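Local coordinates for protein tryptophan synthase alpha chain (Chlamydia trachomatis, PDB 6V82) that probably cleaves indoleglycerol phosphate to indole and glyceraldehyde 3-phosphate, as the alpha subunit of the synthase that completes L-tryptophan biosynthesis, at residues L109-I123 with F137-L151. Sequence-based numbering, arbitrary orientation.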
ATOM      1  N   LEU A 109      41.854 -15.614 -28.988  1.00 34.44           N
ATOM      2  CA  LEU A 109      42.362 -14.433 -29.681  1.00 34.74           C
ATOM      3  C   LEU A 109      43.259 -14.826 -30.849  1.00 35.98           C
ATOM      4  O   LEU A 109      43.144 -14.265 -31.946  1.00 36.81           O
ATOM      5  CB  LEU A 109      43.118 -13.535 -28.706  1.00 31.26           C
ATOM      6  CG  LEU A 109      42.256 -12.873 -27.633  1.00 30.35           C
ATOM      7  CD1 LEU A 109      43.123 -11.994 -26.754  1.00 25.20           C
ATOM      8  CD2 LEU A 109      41.097 -12.077 -28.257  1.00 21.68           C
ATOM      9  N   ARG A 110      44.157 -15.793 -30.629  1.00 31.08           N
ATOM     10  CA  ARG A 110      44.974 -16.317 -31.716  1.00 28.53           C
ATOM     11  C   ARG A 110      44.113 -16.906 -32.822  1.00 32.59           C
ATOM     12  O   ARG A 110      44.389 -16.691 -34.009  1.00 34.07           O
ATOM     13  CB  ARG A 110      45.954 -17.368 -31.193  1.00 31.42           C
ATOM     14  CG  ARG A 110      47.159 -16.765 -30.497  1.00 53.09           C
ATOM     15  CD  ARG A 110      48.193 -17.809 -30.148  1.00 53.19           C
ATOM     16  NE  ARG A 110      47.703 -18.682 -29.092  1.00 56.33           N
ATOM     17  CZ  ARG A 110      48.172 -18.674 -27.853  1.00 61.96           C
ATOM     18  NH1 ARG A 110      47.657 -19.500 -26.945  1.00 67.34           N
ATOM     19  NH2 ARG A 110      49.165 -17.848 -27.535  1.00 60.36           N
ATOM     20  N   ARG A 111      43.060 -17.645 -32.459  1.00 31.87           N
ATOM     21  CA  ARG A 111      42.181 -18.201 -33.483  1.00 32.35           C
ATOM     22  C   ARG A 111      41.486 -17.097 -34.275  1.00 27.92           C
ATOM     23  O   ARG A 111      41.272 -17.243 -35.485  1.00 29.37           O
ATOM     24  CB  ARG A 111      41.164 -19.159 -32.847  1.00 33.09           C
ATOM     25  CG  ARG A 111      41.795 -20.434 -32.259  1.00 33.86           C
ATOM     26  CD  ARG A 111      40.766 -21.275 -31.484  1.00 33.43           C
ATOM     27  NE  ARG A 111      39.874 -21.994 -32.392  1.00 33.47           N
ATOM     28  CZ  ARG A 111      38.566 -22.175 -32.202  1.00 38.51           C
ATOM     29  NH1 ARG A 111      37.958 -21.666 -31.124  1.00 36.64           N
ATOM     30  NH2 ARG A 111      37.858 -22.852 -33.113  1.00 34.69           N
ATOM     31  N   LEU A 112      41.153 -15.979 -33.627  1.00 26.89           N
ATOM     32  CA  LEU A 112      40.566 -14.852 -34.353  1.00 27.45           C
ATOM     33  C   LEU A 112      41.552 -14.282 -35.367  1.00 32.34           C
ATOM     34  O   LEU A 112      41.212 -14.071 -36.540  1.00 31.78           O
ATOM     35  CB  LEU A 112      40.134 -13.765 -33.375  1.00 25.00           C
ATOM     36  CG  LEU A 112      38.849 -13.935 -32.575  1.00 26.57           C
ATOM     37  CD1 LEU A 112      38.826 -12.868 -31.483  1.00 26.61           C
ATOM     38  CD2 LEU A 112      37.630 -13.817 -33.478  1.00 20.91           C
ATOM     39  N   LYS A 113      42.780 -14.007 -34.916  1.00 29.96           N
ATOM     40  CA  LYS A 113      43.816 -13.493 -35.802  1.00 30.83           C
ATOM     41  C   LYS A 113      44.026 -14.424 -36.985  1.00 37.53           C
ATOM     42  O   LYS A 113      44.083 -13.983 -38.140  1.00 38.53           O
ATOM     43  CB  LYS A 113      45.118 -13.314 -35.024  1.00 27.95           C
ATOM     44  CG  LYS A 113      46.311 -13.003 -35.900  1.00 29.41           C
ATOM     45  CD  LYS A 113      46.930 -11.648 -35.581  1.00 39.88           C
ATOM     46  CE  LYS A 113      47.796 -11.146 -36.725  1.00 42.87           C
ATOM     47  NZ  LYS A 113      46.914 -10.814 -37.890  1.00 47.97           N
ATOM     48  N   ASP A 114      44.126 -15.729 -36.714  1.00 37.39           N
ATOM     49  CA  ASP A 114      44.317 -16.702 -37.786  1.00 32.03           C
ATOM     50  C   ASP A 114      43.125 -16.746 -38.728  1.00 35.15           C
ATOM     51  O   ASP A 114      43.297 -17.006 -39.920  1.00 34.71           O
ATOM     52  CB  ASP A 114      44.575 -18.085 -37.199  1.00 34.43           C
ATOM     53  CG  ASP A 114      45.916 -18.168 -36.485  1.00 58.00           C
ATOM     54  OD1 ASP A 114      46.679 -17.172 -36.528  1.00 61.66           O
ATOM     55  OD2 ASP A 114      46.208 -19.226 -35.874  1.00 70.28           O
ATOM     56  N   ALA A 115      41.915 -16.471 -38.230  1.00 35.01           N
ATOM     57  CA  ALA A 115      40.752 -16.547 -39.108  1.00 30.54           C
ATOM     58  C   ALA A 115      40.697 -15.366 -40.074  1.00 35.79           C
ATOM     59  O   ALA A 115      40.110 -15.482 -41.160  1.00 33.90           O
ATOM     60  CB  ALA A 115      39.474 -16.628 -38.278  1.00 23.53           C
ATOM     61  N   GLY A 116      41.311 -14.238 -39.712  1.00 28.82           N
ATOM     62  CA  GLY A 116      41.240 -13.062 -40.549  1.00 29.51           C
ATOM     63  C   GLY A 116      41.023 -11.743 -39.826  1.00 32.07           C
ATOM     64  O   GLY A 116      41.078 -10.693 -40.473  1.00 34.64           O
ATOM     65  N   ILE A 117      40.773 -11.753 -38.509  1.00 26.54           N
ATOM     66  CA  ILE A 117      40.547 -10.494 -37.791  1.00 26.13           C
ATOM     67  C   ILE A 117      41.863  -9.733 -37.673  1.00 28.35           C
ATOM     68  O   ILE A 117      42.921 -10.328 -37.432  1.00 29.51           O
ATOM     69  CB  ILE A 117      39.938 -10.747 -36.400  1.00 22.69           C
ATOM     70  CG1 ILE A 117      38.518 -11.336 -36.497  1.00 24.60           C
ATOM     71  CG2 ILE A 117      39.953  -9.460 -35.576  1.00 19.62           C
ATOM     72  CD1 ILE A 117      37.525 -10.483 -37.294  1.00 21.62           C
ATOM     73  N   ASN A 118      41.809  -8.409 -37.843  1.00 28.81           N
ATOM     74  CA  ASN A 118      42.996  -7.566 -37.762  1.00 22.88           C
ATOM     75  C   ASN A 118      42.979  -6.589 -36.606  1.00 28.08           C
ATOM     76  O   ASN A 118      44.043  -6.225 -36.103  1.00 25.42           O
ATOM     77  CB  ASN A 118      43.174  -6.769 -39.058  1.00 26.39           C
ATOM     78  CG  ASN A 118      43.114  -7.652 -40.285  1.00 32.90           C
ATOM     79  OD1 ASN A 118      42.162  -7.572 -41.063  1.00 33.70           O
ATOM     80  ND2 ASN A 118      44.115  -8.528 -40.449  1.00 30.60           N
ATOM     81  N   GLY A 119      41.814  -6.130 -36.192  1.00 33.28           N
ATOM     82  CA  GLY A 119      41.722  -5.217 -35.074  1.00 31.17           C
ATOM     83  C   GLY A 119      40.558  -5.612 -34.204  1.00 28.09           C
ATOM     84  O   GLY A 119      39.607  -6.256 -34.657  1.00 31.09           O
ATOM     85  N   VAL A 120      40.644  -5.222 -32.939  1.00 23.37           N
ATOM     86  CA  VAL A 120      39.586  -5.471 -31.973  1.00 24.04           C
ATOM     87  C   VAL A 120      39.243  -4.153 -31.305  1.00 23.25           C
ATOM     88  O   VAL A 120      40.128  -3.450 -30.803  1.00 30.46           O
ATOM     89  CB  VAL A 120      39.987  -6.538 -30.936  1.00 24.72           C
ATOM     90  CG1 VAL A 120      38.943  -6.621 -29.843  1.00 25.88           C
ATOM     91  CG2 VAL A 120      40.145  -7.909 -31.624  1.00 23.32           C
ATOM     92  N   CYS A 121      37.969  -3.800 -31.340  1.00 19.30           N
ATOM     93  CA  CYS A 121      37.451  -2.604 -30.684  1.00 25.90           C
ATOM     94  C   CYS A 121      36.516  -3.048 -29.562  1.00 24.76           C
ATOM     95  O   CYS A 121      35.483  -3.683 -29.817  1.00 19.07           O
ATOM     96  CB  CYS A 121      36.722  -1.714 -31.689  1.00 26.98           C
ATOM     97  SG  CYS A 121      36.087  -0.177 -30.984  1.00 34.21           S
ATOM     98  N   VAL A 122      36.891  -2.760 -28.322  1.00 23.07           N
ATOM     99  CA  VAL A 122      36.088  -3.152 -27.172  1.00 28.41           C
ATOM    100  C   VAL A 122      35.475  -1.882 -26.593  1.00 28.81           C
ATOM    101  O   VAL A 122      36.181  -1.055 -25.991  1.00 27.78           O
ATOM    102  CB  VAL A 122      36.905  -3.925 -26.133  1.00 26.52           C
ATOM    103  CG1 VAL A 122      35.972  -4.506 -25.086  1.00 29.10           C
ATOM    104  CG2 VAL A 122      37.647  -5.040 -26.809  1.00 23.88           C
ATOM    105  N   ILE A 123      34.153  -1.741 -26.773  1.00 28.37           N
ATOM    106  CA  ILE A 123      33.493  -0.446 -26.582  1.00 29.19           C
ATOM    107  C   ILE A 123      33.364  -0.093 -25.104  1.00 29.48           C
ATOM    108  O   ILE A 123      33.318   1.092 -24.751  1.00 30.26           O
ATOM    109  CB  ILE A 123      32.124  -0.428 -27.293  1.00 27.65           C
ATOM    110  CG1 ILE A 123      31.561   0.996 -27.348  1.00 31.07           C
ATOM    111  CG2 ILE A 123      31.139  -1.348 -26.605  1.00 27.28           C
ATOM    112  CD1 ILE A 123      32.328   1.927 -28.267  1.00 33.43           C
ATOM    113  N   PHE A 137      43.800  -7.429 -21.104  1.00 36.95           N
ATOM    114  CA  PHE A 137      43.258  -7.772 -22.413  1.00 31.15           C
ATOM    115  C   PHE A 137      43.982  -7.039 -23.540  1.00 33.99           C
ATOM    116  O   PHE A 137      44.231  -7.626 -24.601  1.00 35.80           O
ATOM    117  CB  PHE A 137      41.763  -7.496 -22.463  1.00 29.74           C
ATOM    118  CG  PHE A 137      41.114  -8.014 -23.708  1.00 32.04           C
ATOM    119  CD1 PHE A 137      40.846  -9.377 -23.849  1.00 32.98           C
ATOM    120  CD2 PHE A 137      40.806  -7.153 -24.752  1.00 24.87           C
ATOM    121  CE1 PHE A 137      40.257  -9.868 -25.008  1.00 33.14           C
ATOM    122  CE2 PHE A 137      40.225  -7.631 -25.921  1.00 32.00           C
ATOM    123  CZ  PHE A 137      39.945  -8.990 -26.050  1.00 32.30           C
ATOM    124  N   PHE A 138      44.319  -5.760 -23.349  1.00 32.29           N
ATOM    125  CA  PHE A 138      45.042  -5.058 -24.409  1.00 37.96           C
ATOM    126  C   PHE A 138      46.431  -5.651 -24.586  1.00 39.88           C
ATOM    127  O   PHE A 138      46.941  -5.744 -25.710  1.00 35.21           O
ATOM    128  CB  PHE A 138      45.138  -3.558 -24.117  1.00 38.35           C
ATOM    129  CG  PHE A 138      43.835  -2.828 -24.245  1.00 40.96           C
ATOM    130  CD1 PHE A 138      42.920  -3.180 -25.218  1.00 39.95           C
ATOM    131  CD2 PHE A 138      43.519  -1.793 -23.375  1.00 45.06           C
ATOM    132  CE1 PHE A 138      41.720  -2.508 -25.325  1.00 37.51           C
ATOM    133  CE2 PHE A 138      42.324  -1.120 -23.482  1.00 40.95           C
ATOM    134  CZ  PHE A 138      41.423  -1.480 -24.458  1.00 37.24           C
ATOM    135  N   GLU A 139      47.059  -6.055 -23.483  1.00 45.56           N
ATOM    136  CA  GLU A 139      48.316  -6.782 -23.580  1.00 48.05           C
ATOM    137  C   GLU A 139      48.127  -8.053 -24.397  1.00 45.64           C
ATOM    138  O   GLU A 139      48.904  -8.337 -25.315  1.00 45.27           O
ATOM    139  CB  GLU A 139      48.838  -7.093 -22.179  1.00 56.58           C
ATOM    140  CG  GLU A 139      50.319  -6.831 -22.001  1.00 73.08           C
ATOM    141  CD  GLU A 139      50.671  -5.354 -22.066  1.00 81.48           C
ATOM    142  OE1 GLU A 139      50.112  -4.570 -21.261  1.00 82.41           O
ATOM    143  OE2 GLU A 139      51.508  -4.984 -22.921  1.00 82.71           O
ATOM    144  N   ASP A 140      47.058  -8.802 -24.105  1.00 48.64           N
ATOM    145  CA  ASP A 140      46.774 -10.042 -24.824  1.00 47.89           C
ATOM    146  C   ASP A 140      46.598  -9.797 -26.320  1.00 42.49           C
ATOM    147  O   ASP A 140      47.050 -10.607 -27.141  1.00 43.55           O
ATOM    148  CB  ASP A 140      45.529 -10.716 -24.241  1.00 50.27           C
ATOM    149  CG  ASP A 140      45.799 -11.441 -22.910  1.00 59.31           C
ATOM    150  OD1 ASP A 140      46.907 -11.306 -22.345  1.00 60.78           O
ATOM    151  OD2 ASP A 140      44.887 -12.154 -22.426  1.00 62.15           O
ATOM    152  N   LEU A 141      45.939  -8.692 -26.696  1.00 36.47           N
ATOM    153  CA  LEU A 141      45.783  -8.351 -28.111  1.00 33.91           C
ATOM    154  C   LEU A 141      47.137  -8.122 -28.765  1.00 38.25           C
ATOM    155  O   LEU A 141      47.423  -8.666 -29.842  1.00 34.94           O
ATOM    156  CB  LEU A 141      44.922  -7.099 -28.275  1.00 26.80           C
ATOM    157  CG  LEU A 141      43.414  -7.193 -28.064  1.00 31.70           C
ATOM    158  CD1 LEU A 141      42.762  -5.875 -28.475  1.00 32.99           C
ATOM    159  CD2 LEU A 141      42.824  -8.340 -28.850  1.00 22.61           C
ATOM    160  N   LEU A 142      47.980  -7.309 -28.125  1.00 34.12           N
ATOM    161  CA  LEU A 142      49.300  -7.027 -28.674  1.00 34.03           C
ATOM    162  C   LEU A 142      50.123  -8.295 -28.790  1.00 37.47           C
ATOM    163  O   LEU A 142      50.855  -8.479 -29.766  1.00 38.54           O
ATOM    164  CB  LEU A 142      50.022  -6.009 -27.801  1.00 30.74           C
ATOM    165  CG  LEU A 142      49.460  -4.600 -27.882  1.00 37.02           C
ATOM    166  CD1 LEU A 142      50.337  -3.658 -27.087  1.00 39.93           C
ATOM    167  CD2 LEU A 142      49.392  -4.182 -29.327  1.00 29.35           C
ATOM    168  N   ALA A 143      49.996  -9.193 -27.808  1.00 40.58           N
ATOM    169  CA  ALA A 143      50.814 -10.401 -27.786  1.00 41.51           C
ATOM    170  C   ALA A 143      50.531 -11.297 -28.985  1.00 42.35           C
ATOM    171  O   ALA A 143      51.428 -12.010 -29.446  1.00 45.26           O
ATOM    172  CB  ALA A 143      50.587 -11.168 -26.482  1.00 34.29           C
ATOM    173  N   VAL A 144      49.302 -11.270 -29.509  1.00 40.00           N
ATOM    174  CA  VAL A 144      48.947 -12.121 -30.635  1.00 41.99           C
ATOM    175  C   VAL A 144      48.918 -11.370 -31.958  1.00 39.43           C
ATOM    176  O   VAL A 144      48.623 -11.979 -32.992  1.00 39.74           O
ATOM    177  CB  VAL A 144      47.595 -12.824 -30.393  1.00 48.11           C
ATOM    178  CG1 VAL A 144      47.571 -13.468 -29.012  1.00 55.34           C
ATOM    179  CG2 VAL A 144      46.456 -11.853 -30.557  1.00 41.77           C
ATOM    180  N   GLY A 145      49.219 -10.071 -31.966  1.00 38.42           N
ATOM    181  CA  GLY A 145      49.289  -9.316 -33.204  1.00 36.18           C
ATOM    182  C   GLY A 145      47.995  -8.677 -33.669  1.00 41.45           C
ATOM    183  O   GLY A 145      47.910  -8.270 -34.837  1.00 45.38           O
ATOM    184  N   LEU A 146      46.986  -8.587 -32.811  1.00 34.91           N
ATOM    185  CA  LEU A 146      45.774  -7.860 -33.138  1.00 29.86           C
ATOM    186  C   LEU A 146      45.939  -6.403 -32.735  1.00 35.96           C
ATOM    187  O   LEU A 146      46.589  -6.088 -31.734  1.00 41.24           O
ATOM    188  CB  LEU A 146      44.563  -8.469 -32.430  1.00 24.85           C
ATOM    189  CG  LEU A 146      44.196  -9.901 -32.801  1.00 28.99           C
ATOM    190  CD1 LEU A 146      43.243 -10.487 -31.770  1.00 25.12           C
ATOM    191  CD2 LEU A 146      43.576  -9.943 -34.183  1.00 33.06           C
ATOM    192  N   ASP A 147      45.352  -5.508 -33.530  1.00 34.37           N
ATOM    193  CA  ASP A 147      45.414  -4.080 -33.243  1.00 36.93           C
ATOM    194  C   ASP A 147      44.278  -3.683 -32.312  1.00 34.97           C
ATOM    195  O   ASP A 147      43.106  -3.820 -32.695  1.00 34.62           O
ATOM    196  CB  ASP A 147      45.325  -3.265 -34.520  1.00 42.54           C
ATOM    197  CG  ASP A 147      46.579  -3.349 -35.352  1.00 48.05           C
ATOM    198  OD1 ASP A 147      47.614  -3.791 -34.809  1.00 54.80           O
ATOM    199  OD2 ASP A 147      46.527  -2.968 -36.541  1.00 51.47           O
ATOM    200  N   PRO A 148      44.562  -3.187 -31.108  1.00 32.23           N
ATOM    201  CA  PRO A 148      43.493  -2.635 -30.263  1.00 30.62           C
ATOM    202  C   PRO A 148      43.034  -1.287 -30.807  1.00 32.27           C
ATOM    203  O   PRO A 148      43.828  -0.352 -30.942  1.00 32.80           O
ATOM    204  CB  PRO A 148      44.158  -2.500 -28.888  1.00 26.96           C
ATOM    205  CG  PRO A 148      45.493  -3.194 -28.999  1.00 29.63           C
ATOM    206  CD  PRO A 148      45.871  -3.143 -30.439  1.00 31.70           C
ATOM    207  N   ILE A 149      41.744  -1.194 -31.126  1.00 32.79           N
ATOM    208  CA  ILE A 149      41.155  -0.000 -31.724  1.00 30.77           C
ATOM    209  C   ILE A 149      40.460   0.776 -30.614  1.00 35.42           C
ATOM    210  O   ILE A 149      39.405   0.360 -30.119  1.00 37.62           O
ATOM    211  CB  ILE A 149      40.173  -0.355 -32.845  1.00 27.69           C
ATOM    212  CG1 ILE A 149      40.795  -1.352 -33.811  1.00 25.99           C
ATOM    213  CG2 ILE A 149      39.793   0.883 -33.610  1.00 29.89           C
ATOM    214  CD1 ILE A 149      42.020  -0.812 -34.530  1.00 29.83           C
ATOM    215  N   LEU A 150      41.032   1.909 -30.225  1.00 34.43           N
ATOM    216  CA  LEU A 150      40.564   2.637 -29.055  1.00 34.04           C
ATOM    217  C   LEU A 150      39.787   3.875 -29.486  1.00 36.11           C
ATOM    218  O   LEU A 150      39.837   4.286 -30.644  1.00 32.86           O
ATOM    219  CB  LEU A 150      41.745   3.020 -28.160  1.00 32.97           C
ATOM    220  CG  LEU A 150      42.178   2.003 -27.099  1.00 36.83           C
ATOM    221  CD1 LEU A 150      42.327   0.605 -27.664  1.00 35.84           C
ATOM    222  CD2 LEU A 150      43.481   2.442 -26.452  1.00 41.51           C
ATOM    223  N   LEU A 151      39.045   4.455 -28.537  1.00 37.56           N
ATOM    224  CA  LEU A 151      38.190   5.615 -28.775  1.00 35.67           C
ATOM    225  C   LEU A 151      38.591   6.756 -27.846  1.00 37.78           C
ATOM    226  O   LEU A 151      38.735   6.553 -26.635  1.00 39.29           O
ATOM    227  CB  LEU A 151      36.710   5.279 -28.556  1.00 34.68           C
ATOM    228  CG  LEU A 151      35.945   4.442 -29.588  1.00 41.73           C
ATOM    229  CD1 LEU A 151      36.136   2.958 -29.377  1.00 41.25           C
ATOM    230  CD2 LEU A 151      34.469   4.794 -29.512  1.00 50.06           C
TER
HETATM  231  O   HOH W   1      39.097  -1.197 -27.723  1.00 26.18           O
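Leu109 pushes its side chain as a knob into a hole formed by Phe137, Asp140, Leu141 and Val144, packing helix segment 109-115 against 137-144 at a crossing angle of -44°. Its CD1 rests on Asp140 CB at 3.7 Å and both methyls reach the Phe137 ring, CD2 lying 4.0 Å from Phe137 CZ, oblique to the ring. With CG of Phe137 anti to the backbone N (chi1 -172°), that ring reaches the strand as well, taking Val120 CG1 at its edge and Val122 CG2 against CE2. Beside it, both methyls of Leu141 press on Val120, CD1 lying 3.8 Å from Val120 CB. Leu146 fills the junction of helix and strand, its CD1 near Val120 CG2 and its CD2 near Lys113 CB and Ile117 CG2.

Strands 119-122 and 147-153 run parallel as neighbours in the TIM barrel, joined by a beta-alpha-beta crossover through helix 136-144. Asp147 N donates a hydrogen bond to Asn118 O, Val120 N one to Asp147 O (2.8 Å), and Ile149 N one to Val120 O, nearly straight at 174°. Farther along, a water takes over, accepting from Val122 N and donating to Ile149 O. On the other side of the sheet from Val120, Cys121 SG touches Leu151 CD1, and Ile123 CD1 also meets Leu151; Cys121 lies near Glu44 and Ile123 near Asp55, both predicted proton acceptors.

The outer margin is more open to solvent and less purely apolar: Arg110 offers its aliphatic CG to Val144 CG1, and Lys113 lays CD and CE close against the carbonyl oxygens of Val144 and Gly145. Apolar packing thus joins the helices to each other and to the sheet, while backbone bonds and one bridging water set the strand pairing.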